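Local structure of proline iminopeptidase-related protein (Thermus thermophilus, 2YYS) at residues P26-L31 against E271-L276; E83-L88 against L110-R115; V223-G226 against S232-Y235. The protein is of unknown function but belongs to the peptidase S33 family of alpha/beta hydrolases and may act as a peptidase. All coordinates share one frame; numbering follows the deposited sequence.

Contact 1 of 3, residues P26-L31 against E271-L276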
ATOM      1  N   PRO A  26      16.391  -7.821  11.066  1.00 23.46           N
ATOM      2  CA  PRO A  26      15.065  -7.327  11.455  1.00 22.37           C
ATOM      3  C   PRO A  26      14.119  -7.369  10.264  1.00 21.29           C
ATOM      4  O   PRO A  26      14.520  -6.964   9.189  1.00 20.98           O
ATOM      5  CB  PRO A  26      15.329  -5.891  11.901  1.00 22.15           C
ATOM      6  CG  PRO A  26      16.633  -5.519  11.307  1.00 23.62           C
ATOM      7  CD  PRO A  26      17.424  -6.780  11.148  1.00 23.95           C
ATOM      8  N   ALA A  27      12.898  -7.850  10.463  1.00 19.89           N
ATOM      9  CA  ALA A  27      12.018  -8.201   9.364  1.00 19.32           C
ATOM     10  C   ALA A  27      10.988  -7.111   9.065  1.00 18.96           C
ATOM     11  O   ALA A  27      10.423  -6.513   9.985  1.00 17.65           O
ATOM     12  CB  ALA A  27      11.326  -9.494   9.674  1.00 19.55           C
ATOM     13  N   LEU A  28      10.763  -6.865   7.770  1.00 18.64           N
ATOM     14  CA  LEU A  28       9.698  -5.993   7.271  1.00 18.45           C
ATOM     15  C   LEU A  28       8.886  -6.719   6.235  1.00 18.27           C
ATOM     16  O   LEU A  28       9.457  -7.348   5.344  1.00 18.63           O
ATOM     17  CB  LEU A  28      10.291  -4.743   6.608  1.00 18.42           C
ATOM     18  CG  LEU A  28      11.138  -3.893   7.536  1.00 18.78           C
ATOM     19  CD1 LEU A  28      11.899  -2.845   6.764  1.00 19.70           C
ATOM     20  CD2 LEU A  28      10.242  -3.244   8.589  1.00 19.45           C
ATOM     21  N   PHE A  29       7.562  -6.628   6.351  1.00 17.54           N
ATOM     22  CA  PHE A  29       6.649  -7.143   5.353  1.00 17.53           C
ATOM     23  C   PHE A  29       6.087  -5.986   4.538  1.00 17.57           C
ATOM     24  O   PHE A  29       5.732  -4.940   5.092  1.00 17.15           O
ATOM     25  CB  PHE A  29       5.536  -7.944   6.029  1.00 18.22           C
ATOM     26  CG  PHE A  29       5.975  -9.317   6.446  1.00 19.19           C
ATOM     27  CD1 PHE A  29       5.505 -10.434   5.803  1.00 20.70           C
ATOM     28  CD2 PHE A  29       6.915  -9.475   7.444  1.00 21.71           C
ATOM     29  CE1 PHE A  29       5.933 -11.700   6.173  1.00 22.03           C
ATOM     30  CE2 PHE A  29       7.348 -10.739   7.814  1.00 23.48           C
ATOM     31  CZ  PHE A  29       6.865 -11.844   7.173  1.00 21.97           C
ATOM     32  N   VAL A  30       6.013  -6.174   3.223  1.00 17.11           N
ATOM     33  CA  VAL A  30       5.591  -5.113   2.315  1.00 16.93           C
ATOM     34  C   VAL A  30       4.180  -5.396   1.849  1.00 16.45           C
ATOM     35  O   VAL A  30       3.883  -6.486   1.364  1.00 15.96           O
ATOM     36  CB  VAL A  30       6.546  -4.983   1.128  1.00 16.89           C
ATOM     37  CG1 VAL A  30       6.114  -3.864   0.162  1.00 17.58           C
ATOM     38  CG2 VAL A  30       7.931  -4.697   1.639  1.00 17.68           C
ATOM     39  N   LEU A  31       3.306  -4.411   2.038  1.00 16.21           N
ATOM     40  CA  LEU A  31       1.907  -4.516   1.654  1.00 16.12           C
ATOM     41  C   LEU A  31       1.607  -3.555   0.494  1.00 16.19           C
ATOM     42  O   LEU A  31       1.478  -2.341   0.693  1.00 16.01           O
ATOM     43  CB  LEU A  31       1.017  -4.236   2.870  1.00 16.41           C
ATOM     44  CG  LEU A  31       1.025  -5.350   3.927  1.00 18.08           C
ATOM     45  CD1 LEU A  31       0.435  -4.873   5.252  1.00 19.57           C
ATOM     46  CD2 LEU A  31       0.261  -6.569   3.421  1.00 19.06           C
ATOM     47  N   GLU A 271      14.626   8.619   7.565  1.00 24.78           N
ATOM     48  CA  GLU A 271      14.175   9.117   8.855  1.00 24.98           C
ATOM     49  C   GLU A 271      13.088   8.183   9.424  1.00 24.13           C
ATOM     50  O   GLU A 271      13.142   7.808  10.589  1.00 23.87           O
ATOM     51  CB  GLU A 271      13.665  10.562   8.708  1.00 25.59           C
ATOM     52  CG  GLU A 271      12.976  11.136   9.937  1.00 28.47           C
ATOM     53  CD  GLU A 271      12.478  12.564   9.740  1.00 33.52           C
ATOM     54  OE1 GLU A 271      11.893  12.877   8.672  1.00 36.91           O
ATOM     55  OE2 GLU A 271      12.664  13.383  10.669  1.00 37.61           O
ATOM     56  N   ALA A 272      12.116   7.804   8.592  1.00 23.15           N
ATOM     57  CA  ALA A 272      11.031   6.907   9.012  1.00 22.65           C
ATOM     58  C   ALA A 272      11.564   5.547   9.496  1.00 22.34           C
ATOM     59  O   ALA A 272      11.123   5.033  10.518  1.00 21.76           O
ATOM     60  CB  ALA A 272      10.030   6.706   7.872  1.00 22.28           C
ATOM     61  N   LEU A 273      12.509   4.974   8.753  1.00 22.12           N
ATOM     62  CA  LEU A 273      13.095   3.690   9.121  1.00 22.68           C
ATOM     63  C   LEU A 273      13.820   3.767  10.460  1.00 23.05           C
ATOM     64  O   LEU A 273      13.679   2.881  11.283  1.00 22.21           O
ATOM     65  CB  LEU A 273      14.078   3.205   8.064  1.00 22.21           C
ATOM     66  CG  LEU A 273      13.478   2.758   6.740  1.00 23.10           C
ATOM     67  CD1 LEU A 273      14.595   2.678   5.720  1.00 24.03           C
ATOM     68  CD2 LEU A 273      12.752   1.414   6.869  1.00 23.71           C
ATOM     69  N   ALA A 274      14.609   4.822  10.653  1.00 24.16           N
ATOM     70  CA  ALA A 274      15.341   5.034  11.903  1.00 25.43           C
ATOM     71  C   ALA A 274      14.386   5.164  13.091  1.00 25.67           C
ATOM     72  O   ALA A 274      14.676   4.665  14.170  1.00 26.57           O
ATOM     73  CB  ALA A 274      16.246   6.276  11.803  1.00 25.62           C
ATOM     74  N   ALA A 275      13.239   5.797  12.870  1.00 25.54           N
ATOM     75  CA  ALA A 275      12.230   5.982  13.913  1.00 25.58           C
ATOM     76  C   ALA A 275      11.493   4.705  14.315  1.00 25.31           C
ATOM     77  O   ALA A 275      10.736   4.712  15.281  1.00 25.43           O
ATOM     78  CB  ALA A 275      11.217   7.043  13.484  1.00 25.63           C
ATOM     79  N   LEU A 276      11.703   3.616  13.584  1.00 25.03           N
ATOM     80  CA  LEU A 276      11.069   2.340  13.914  1.00 24.95           C
ATOM     81  C   LEU A 276      11.706   1.696  15.149  1.00 25.04           C
ATOM     82  O   LEU A 276      11.177   0.735  15.681  1.00 24.54           O
ATOM     83  CB  LEU A 276      11.137   1.376  12.724  1.00 24.76           C
ATOM     84  CG  LEU A 276      10.228   1.667  11.523  1.00 25.49           C
ATOM     85  CD1 LEU A 276      10.459   0.618  10.449  1.00 26.09           C
ATOM     86  CD2 LEU A 276       8.733   1.717  11.874  1.00 24.74           C
TER

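Contact 2 of 3, residues E83-L88 against L110-R115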
ATOM      1  N   GLU A  83      -4.937 -11.671   7.643  1.00 18.66           N
ATOM      2  CA  GLU A  83      -4.623 -12.990   8.185  1.00 19.03           C
ATOM      3  C   GLU A  83      -3.533 -13.679   7.359  1.00 19.15           C
ATOM      4  O   GLU A  83      -2.639 -14.324   7.912  1.00 18.62           O
ATOM      5  CB  GLU A  83      -5.912 -13.821   8.268  1.00 19.25           C
ATOM      6  CG  GLU A  83      -6.806 -13.358   9.429  1.00 21.58           C
ATOM      7  CD  GLU A  83      -8.304 -13.552   9.204  1.00 25.11           C
ATOM      8  OE1 GLU A  83      -9.106 -12.823   9.845  1.00 25.82           O
ATOM      9  OE2 GLU A  83      -8.691 -14.420   8.388  1.00 27.05           O
ATOM     10  N   ASP A  84      -3.588 -13.487   6.037  1.00 19.12           N
ATOM     11  CA  ASP A  84      -2.551 -13.971   5.139  1.00 19.34           C
ATOM     12  C   ASP A  84      -1.185 -13.449   5.545  1.00 18.79           C
ATOM     13  O   ASP A  84      -0.205 -14.157   5.458  1.00 18.34           O
ATOM     14  CB  ASP A  84      -2.807 -13.486   3.712  1.00 19.83           C
ATOM     15  CG  ASP A  84      -3.827 -14.316   2.976  1.00 21.22           C
ATOM     16  OD1 ASP A  84      -4.299 -15.348   3.514  1.00 21.79           O
ATOM     17  OD2 ASP A  84      -4.192 -13.996   1.830  1.00 22.45           O
ATOM     18  N   THR A  85      -1.124 -12.195   5.969  1.00 18.46           N
ATOM     19  CA  THR A  85       0.155 -11.596   6.306  1.00 18.46           C
ATOM     20  C   THR A  85       0.769 -12.361   7.482  1.00 18.66           C
ATOM     21  O   THR A  85       1.947 -12.701   7.460  1.00 18.63           O
ATOM     22  CB  THR A  85      -0.014 -10.105   6.626  1.00 18.05           C
ATOM     23  OG1 THR A  85      -0.638  -9.442   5.518  1.00 16.69           O
ATOM     24  CG2 THR A  85       1.338  -9.427   6.769  1.00 18.60           C
ATOM     25  N   LEU A  86      -0.040 -12.638   8.496  1.00 18.98           N
ATOM     26  CA  LEU A  86       0.426 -13.382   9.667  1.00 19.74           C
ATOM     27  C   LEU A  86       0.751 -14.824   9.324  1.00 19.71           C
ATOM     28  O   LEU A  86       1.751 -15.343   9.791  1.00 19.40           O
ATOM     29  CB  LEU A  86      -0.604 -13.354  10.793  1.00 19.56           C
ATOM     30  CG  LEU A  86      -0.436 -12.211  11.785  1.00 22.46           C
ATOM     31  CD1 LEU A  86       0.866 -12.348  12.569  1.00 24.07           C
ATOM     32  CD2 LEU A  86      -0.517 -10.833  11.072  1.00 24.06           C
ATOM     33  N   LEU A  87      -0.082 -15.465   8.507  1.00 20.11           N
ATOM     34  CA  LEU A  87       0.186 -16.845   8.093  1.00 20.71           C
ATOM     35  C   LEU A  87       1.487 -16.923   7.292  1.00 20.66           C
ATOM     36  O   LEU A  87       2.273 -17.855   7.447  1.00 20.58           O
ATOM     37  CB  LEU A  87      -0.998 -17.415   7.306  1.00 20.82           C
ATOM     38  CG  LEU A  87      -2.264 -17.643   8.146  1.00 22.20           C
ATOM     39  CD1 LEU A  87      -3.461 -17.960   7.275  1.00 23.52           C
ATOM     40  CD2 LEU A  87      -2.073 -18.781   9.178  1.00 23.92           C
ATOM     41  N   LEU A  88       1.746 -15.910   6.473  1.00 20.70           N
ATOM     42  CA  LEU A  88       2.980 -15.873   5.705  1.00 20.36           C
ATOM     43  C   LEU A  88       4.169 -15.755   6.662  1.00 20.83           C
ATOM     44  O   LEU A  88       5.166 -16.459   6.516  1.00 20.00           O
ATOM     45  CB  LEU A  88       2.969 -14.714   4.698  1.00 20.25           C
ATOM     46  CG  LEU A  88       4.254 -14.516   3.879  1.00 18.92           C
ATOM     47  CD1 LEU A  88       4.632 -15.789   3.134  1.00 18.36           C
ATOM     48  CD2 LEU A  88       4.121 -13.346   2.903  1.00 18.16           C
ATOM     49  N   LEU A 110      -2.740  -1.336   9.007  1.00 16.21           N
ATOM     50  CA  LEU A 110      -3.379  -0.855  10.226  1.00 17.01           C
ATOM     51  C   LEU A 110      -4.199  -1.948  10.904  1.00 17.13           C
ATOM     52  O   LEU A 110      -4.184  -2.057  12.119  1.00 17.61           O
ATOM     53  CB  LEU A 110      -4.249   0.367   9.934  1.00 17.18           C
ATOM     54  CG  LEU A 110      -3.392   1.568   9.536  1.00 18.01           C
ATOM     55  CD1 LEU A 110      -4.192   2.574   8.740  1.00 19.71           C
ATOM     56  CD2 LEU A 110      -2.783   2.213  10.767  1.00 19.27           C
ATOM     57  N   GLU A 111      -4.883  -2.775  10.120  1.00 17.05           N
ATOM     58  CA  GLU A 111      -5.594  -3.921  10.674  1.00 16.55           C
ATOM     59  C   GLU A 111      -4.645  -4.990  11.220  1.00 16.81           C
ATOM     60  O   GLU A 111      -4.946  -5.607  12.240  1.00 15.85           O
ATOM     61  CB  GLU A 111      -6.545  -4.527   9.648  1.00 16.41           C
ATOM     62  CG  GLU A 111      -7.847  -3.764   9.551  1.00 16.74           C
ATOM     63  CD  GLU A 111      -8.652  -3.876  10.831  1.00 18.27           C
ATOM     64  OE1 GLU A 111      -9.176  -4.985  11.103  1.00 16.98           O
ATOM     65  OE2 GLU A 111      -8.715  -2.872  11.579  1.00 17.38           O
ATOM     66  N   VAL A 112      -3.506  -5.200  10.562  1.00 16.90           N
ATOM     67  CA  VAL A 112      -2.484  -6.107  11.095  1.00 17.56           C
ATOM     68  C   VAL A 112      -1.980  -5.581  12.446  1.00 17.66           C
ATOM     69  O   VAL A 112      -1.904  -6.327  13.409  1.00 17.53           O
ATOM     70  CB  VAL A 112      -1.308  -6.297  10.118  1.00 17.59           C
ATOM     71  CG1 VAL A 112      -0.112  -6.932  10.816  1.00 18.75           C
ATOM     72  CG2 VAL A 112      -1.720  -7.149   8.932  1.00 17.58           C
ATOM     73  N   LEU A 113      -1.638  -4.302  12.517  1.00 18.03           N
ATOM     74  CA  LEU A 113      -1.211  -3.702  13.787  1.00 18.82           C
ATOM     75  C   LEU A 113      -2.268  -3.832  14.882  1.00 18.87           C
ATOM     76  O   LEU A 113      -1.957  -4.179  16.013  1.00 18.97           O
ATOM     77  CB  LEU A 113      -0.866  -2.229  13.603  1.00 18.88           C
ATOM     78  CG  LEU A 113       0.459  -1.914  12.919  1.00 19.77           C
ATOM     79  CD1 LEU A 113       0.442  -0.467  12.448  1.00 20.66           C
ATOM     80  CD2 LEU A 113       1.618  -2.158  13.842  1.00 19.60           C
ATOM     81  N   ARG A 114      -3.520  -3.568  14.543  1.00 19.57           N
ATOM     82  CA  ARG A 114      -4.578  -3.557  15.539  1.00 20.23           C
ATOM     83  C   ARG A 114      -4.776  -4.947  16.138  1.00 20.71           C
ATOM     84  O   ARG A 114      -4.927  -5.091  17.352  1.00 20.72           O
ATOM     85  CB  ARG A 114      -5.878  -3.063  14.918  1.00 20.56           C
ATOM     86  CG  ARG A 114      -6.990  -2.814  15.933  1.00 21.59           C
ATOM     87  CD  ARG A 114      -8.301  -2.381  15.315  1.00 21.56           C
ATOM     88  NE  ARG A 114      -8.868  -3.390  14.421  1.00 22.43           N
ATOM     89  CZ  ARG A 114      -9.512  -4.501  14.797  1.00 23.27           C
ATOM     90  NH1 ARG A 114      -9.700  -4.797  16.078  1.00 23.78           N
ATOM     91  NH2 ARG A 114      -9.983  -5.327  13.879  1.00 22.38           N
ATOM     92  N   ARG A 115      -4.741  -5.966  15.285  1.00 20.65           N
ATOM     93  CA  ARG A 115      -5.044  -7.328  15.707  1.00 21.03           C
ATOM     94  C   ARG A 115      -3.829  -8.093  16.211  1.00 21.12           C
ATOM     95  O   ARG A 115      -3.982  -9.081  16.911  1.00 21.54           O
ATOM     96  CB  ARG A 115      -5.698  -8.108  14.561  1.00 20.70           C
ATOM     97  CG  ARG A 115      -7.020  -7.510  14.138  1.00 21.81           C
ATOM     98  CD  ARG A 115      -7.652  -8.152  12.939  1.00 21.48           C
ATOM     99  NE  ARG A 115      -7.763  -9.589  13.115  1.00 21.85           N
ATOM    100  CZ  ARG A 115      -8.067 -10.449  12.157  1.00 23.26           C
ATOM    101  NH1 ARG A 115      -8.301 -10.037  10.917  1.00 23.09           N
ATOM    102  NH2 ARG A 115      -8.141 -11.740  12.447  1.00 24.70           N
TER

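Contact 3 of 3, residues V223-G226 against S232-Y235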
ATOM      1  N   VAL A 223       3.891   8.448   8.377  1.00 19.54           N
ATOM      2  CA  VAL A 223       3.169   8.665   7.145  1.00 18.43           C
ATOM      3  C   VAL A 223       4.048   9.502   6.218  1.00 18.30           C
ATOM      4  O   VAL A 223       4.528  10.565   6.600  1.00 16.64           O
ATOM      5  CB  VAL A 223       1.829   9.386   7.381  1.00 18.13           C
ATOM      6  CG1 VAL A 223       1.146   9.677   6.062  1.00 17.86           C
ATOM      7  CG2 VAL A 223       0.915   8.551   8.290  1.00 17.96           C
ATOM      8  N   LEU A 224       4.261   8.985   5.015  1.00 18.28           N
ATOM      9  CA  LEU A 224       4.974   9.677   3.943  1.00 19.31           C
ATOM     10  C   LEU A 224       4.042   9.759   2.762  1.00 18.45           C
ATOM     11  O   LEU A 224       3.475   8.749   2.351  1.00 18.07           O
ATOM     12  CB  LEU A 224       6.206   8.889   3.495  1.00 19.92           C
ATOM     13  CG  LEU A 224       7.546   9.095   4.182  1.00 23.65           C
ATOM     14  CD1 LEU A 224       7.466   8.765   5.638  1.00 26.41           C
ATOM     15  CD2 LEU A 224       8.604   8.224   3.502  1.00 25.56           C
ATOM     16  N   VAL A 225       3.898  10.947   2.196  1.00 18.15           N
ATOM     17  CA  VAL A 225       2.952  11.149   1.111  1.00 18.04           C
ATOM     18  C   VAL A 225       3.397  12.287   0.195  1.00 18.05           C
ATOM     19  O   VAL A 225       4.086  13.208   0.615  1.00 17.85           O
ATOM     20  CB  VAL A 225       1.539  11.415   1.694  1.00 17.97           C
ATOM     21  CG1 VAL A 225       1.501  12.738   2.454  1.00 18.99           C
ATOM     22  CG2 VAL A 225       0.468  11.373   0.612  1.00 17.82           C
ATOM     23  N   GLY A 226       2.989  12.224  -1.062  1.00 18.33           N
ATOM     24  CA  GLY A 226       3.323  13.269  -2.016  1.00 18.61           C
ATOM     25  C   GLY A 226       2.292  14.370  -1.927  1.00 18.51           C
ATOM     26  O   GLY A 226       1.102  14.101  -1.874  1.00 17.93           O
ATOM     27  N   SER A 232      -4.325  10.434  -2.201  1.00 16.89           N
ATOM     28  CA  SER A 232      -3.979  10.311  -0.781  1.00 16.73           C
ATOM     29  C   SER A 232      -3.957  11.638  -0.017  1.00 16.83           C
ATOM     30  O   SER A 232      -4.392  11.680   1.119  1.00 16.44           O
ATOM     31  CB  SER A 232      -2.601   9.657  -0.635  1.00 16.72           C
ATOM     32  OG  SER A 232      -2.314   9.345   0.720  1.00 16.33           O
ATOM     33  N   TYR A 233      -3.413  12.693  -0.629  1.00 16.88           N
ATOM     34  CA  TYR A 233      -3.245  13.997   0.015  1.00 17.14           C
ATOM     35  C   TYR A 233      -4.304  14.971  -0.502  1.00 17.45           C
ATOM     36  O   TYR A 233      -4.576  14.984  -1.709  1.00 18.26           O
ATOM     37  CB  TYR A 233      -1.826  14.559  -0.245  1.00 17.13           C
ATOM     38  CG  TYR A 233      -1.497  15.722   0.665  1.00 17.53           C
ATOM     39  CD1 TYR A 233      -1.107  15.503   1.978  1.00 18.34           C
ATOM     40  CD2 TYR A 233      -1.651  17.038   0.239  1.00 18.08           C
ATOM     41  CE1 TYR A 233      -0.865  16.559   2.840  1.00 18.83           C
ATOM     42  CE2 TYR A 233      -1.394  18.108   1.099  1.00 18.88           C
ATOM     43  CZ  TYR A 233      -1.008  17.853   2.399  1.00 19.26           C
ATOM     44  OH  TYR A 233      -0.763  18.878   3.274  1.00 20.17           O
ATOM     45  N   PRO A 234      -4.889  15.822   0.348  1.00 17.27           N
ATOM     46  CA  PRO A 234      -4.541  16.011   1.765  1.00 17.25           C
ATOM     47  C   PRO A 234      -5.216  15.110   2.810  1.00 17.42           C
ATOM     48  O   PRO A 234      -5.000  15.374   3.990  1.00 16.61           O
ATOM     49  CB  PRO A 234      -4.976  17.464   2.023  1.00 17.05           C
ATOM     50  CG  PRO A 234      -6.144  17.683   1.105  1.00 16.82           C
ATOM     51  CD  PRO A 234      -5.934  16.770  -0.081  1.00 17.14           C
ATOM     52  N   TYR A 235      -5.976  14.088   2.428  1.00 17.94           N
ATOM     53  CA  TYR A 235      -6.624  13.253   3.440  1.00 18.06           C
ATOM     54  C   TYR A 235      -5.627  12.571   4.381  1.00 18.37           C
ATOM     55  O   TYR A 235      -5.964  12.281   5.523  1.00 18.72           O
ATOM     56  CB  TYR A 235      -7.560  12.218   2.814  1.00 17.83           C
ATOM     57  CG  TYR A 235      -8.611  11.791   3.798  1.00 18.28           C
ATOM     58  CD1 TYR A 235      -9.770  12.529   3.968  1.00 18.92           C
ATOM     59  CD2 TYR A 235      -8.418  10.672   4.602  1.00 18.88           C
ATOM     60  CE1 TYR A 235     -10.729  12.156   4.906  1.00 19.92           C
ATOM     61  CE2 TYR A 235      -9.349  10.293   5.529  1.00 18.21           C
ATOM     62  CZ  TYR A 235     -10.508  11.028   5.682  1.00 19.25           C
ATOM     63  OH  TYR A 235     -11.425  10.633   6.624  1.00 18.84           O
TER

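Contact 1 of 3, residues P26-L31 against E271-L276
Leu28 reaches out from strand 27-31 to Leu273 and Leu276, and each of its two methyl groups meets a different leucine. CD1 of Leu28 lies 4.3 Å from CD2 of Leu273, while the other branch, CD2, meets CD1 of Leu276 at 4.3 Å. The three side chains therefore meet by their methyl ends. With CA of Leu28 and CA of Leu273 10.4 Å apart, the backbones stay well separated and the side chains bridge the distance.

The two leucines of 271-276 approach differently. Leu276 starts toward the strand and continues straight out, its CD1 anti to CA (chi2 179°), so that the foremost methyl is the one that touches. The CB bond of Leu273 points neither at the strand nor away from it, but the end of the side chain swings nearer; its CD1 takes the extended position (chi2 165°), and it is the other branch, CD2, that turns to Leu28. Between them, CD2 of Leu273 and CD1 of Leu276 are themselves 4.3 Å apart, so the two form a small apolar patch onto which the fork of Leu28 fits. Leu276 N also donates to Leu273 O at 3.1 Å, tying the two residues together through the backbone. The contact is slight, 77 Å² in all, and purely van der Waals.

Leu28 also rests on Phe53 and Leu273 on Leu50, which widens this apolar cluster, and a bound glycerol, probably from the crystallisation liquor, lies about 4 Å from the side chain of Leu28. Helix 262-274 also packs on strand 221-226, where Ala272 touches Tyr222 and Leu224. An inner strand of a largely parallel sheet meeting the C-terminal part of the chain, folded back over one sheet face, is characteristic of the alpha/beta hydrolase fold.

Contact 2 of 3, residues E83-L88 against L110-R115
Glu83 and Arg115 form a salt bridge between helices 78-91 and 105-115. Arg115 presents the end of its guanidinium, and both NH1 (3.1 Å) and NH2 (3.0 Å) donate to the single oxygen OE1 of Glu83. That oxygen lies practically in the guanidinium plane, but the carboxylate is turned 84° from it, so the two nitrogens come to OE1 on its anti side from opposite faces of the carboxylate. The bonds are bent, the straighter one, from NH2, reaching 150°. NH1 has a second, long and weak ion pair with Asp79. With an alanine at Glu83, the Arg115 guanidinium would probably lose its main anionic mate and be freer to turn.

The adjacent Arg114 grips Glu111, a turn earlier, side-on: NE donates to OE2 and NH2 to OE1, both at 2.9 Å. Glu111 OE2 also pairs with Tyr210 OH. Beneath the charges, Val112, its CG1 anti to the backbone N and CG2 beside it, offers CG1 to Leu86 CD2 (3.9 Å) and CG2 to Thr85 CB (4.1 Å). The Thr85 hydroxyl is occupied within its own helix by Leu81 O.

The short helical segments cross at -67° on one face of the central sheet. Helix 105-115 takes the place of the helix that, in catalytic alpha/beta hydrolases, follows the strand leading into the nucleophile elbow, here strand 97-102.

Contact 3 of 3, residues V223-G226 against S232-Y235
Val225 and Tyr233 make the apolar part of this contact. The valine points at the loop from the end of strand 221-226, and its CG1 lies 3.8 Å from Tyr233 CD1, approaching the ring obliquely while the two side chains cross at about a right angle. The valine torsion sets this up: CG1 sits between the backbone N and the carbonyl carbon (chi1 66°), which leaves CG2 anti to N and facing Ser232. CG1 thus meets the Tyr233 ring and CG2 chiefly Ser232.

A second group of contacts pairs polar atoms with carbon. CG2 of Val225 packs 3.4 Å from Ser232 OG and 3.7 Å from Ser232 CB, and the carbonyl oxygen of Gly226 comes within 3.4 Å of Tyr233 CB. These are close van der Waals approaches, and the loop is held against the strand by van der Waals packing in which the Gly226 backbone takes part.

The segments join through the turn that follows strand 221-226, the seventh strand of the eight-stranded alpha/beta hydrolase sheet; in this fold the loop after that strand commonly carries the acid of the catalytic triad. Here 232-235 packs against the end of the strand before helix 236-243 begins.

Within the loop, a cis peptide bond precedes Pro234, and Pro234 CB stands 3.7 Å above one face of the Tyr233 ring, offset toward its rim. Ring and proline thus pack together while CG1 of Val225 meets the same ring.

The polar ends find partners outside the two segments: Ser232 OG is hydrogen-bonded to Pro127 O, although it also packs on Val225, and Tyr233 OH is paired with Glu237 OE2 in the following helix.

How the contacts relate
All three contacts are largely buried, but their chemistry differs. Contact 1 is leucine packing between a central strand and the chain's C-terminal part; contact 2 joins two helices and adds a salt bridge between partly exposed residues at its margin; contact 3 sets a loop against a strand end, mixing apolar and polar atoms. Contacts 1 and 2 flank strand 27-31 on opposite faces: Leu28 faces contact 1, whereas Phe29 and Leu31 pack on Leu88 and Thr85 of helix 78-91. Contacts 1 and 3 share the sheet and touch through Ala272 and Leu224. Contacts 2 and 3, their nearest atoms about 8 Å apart, do not touch.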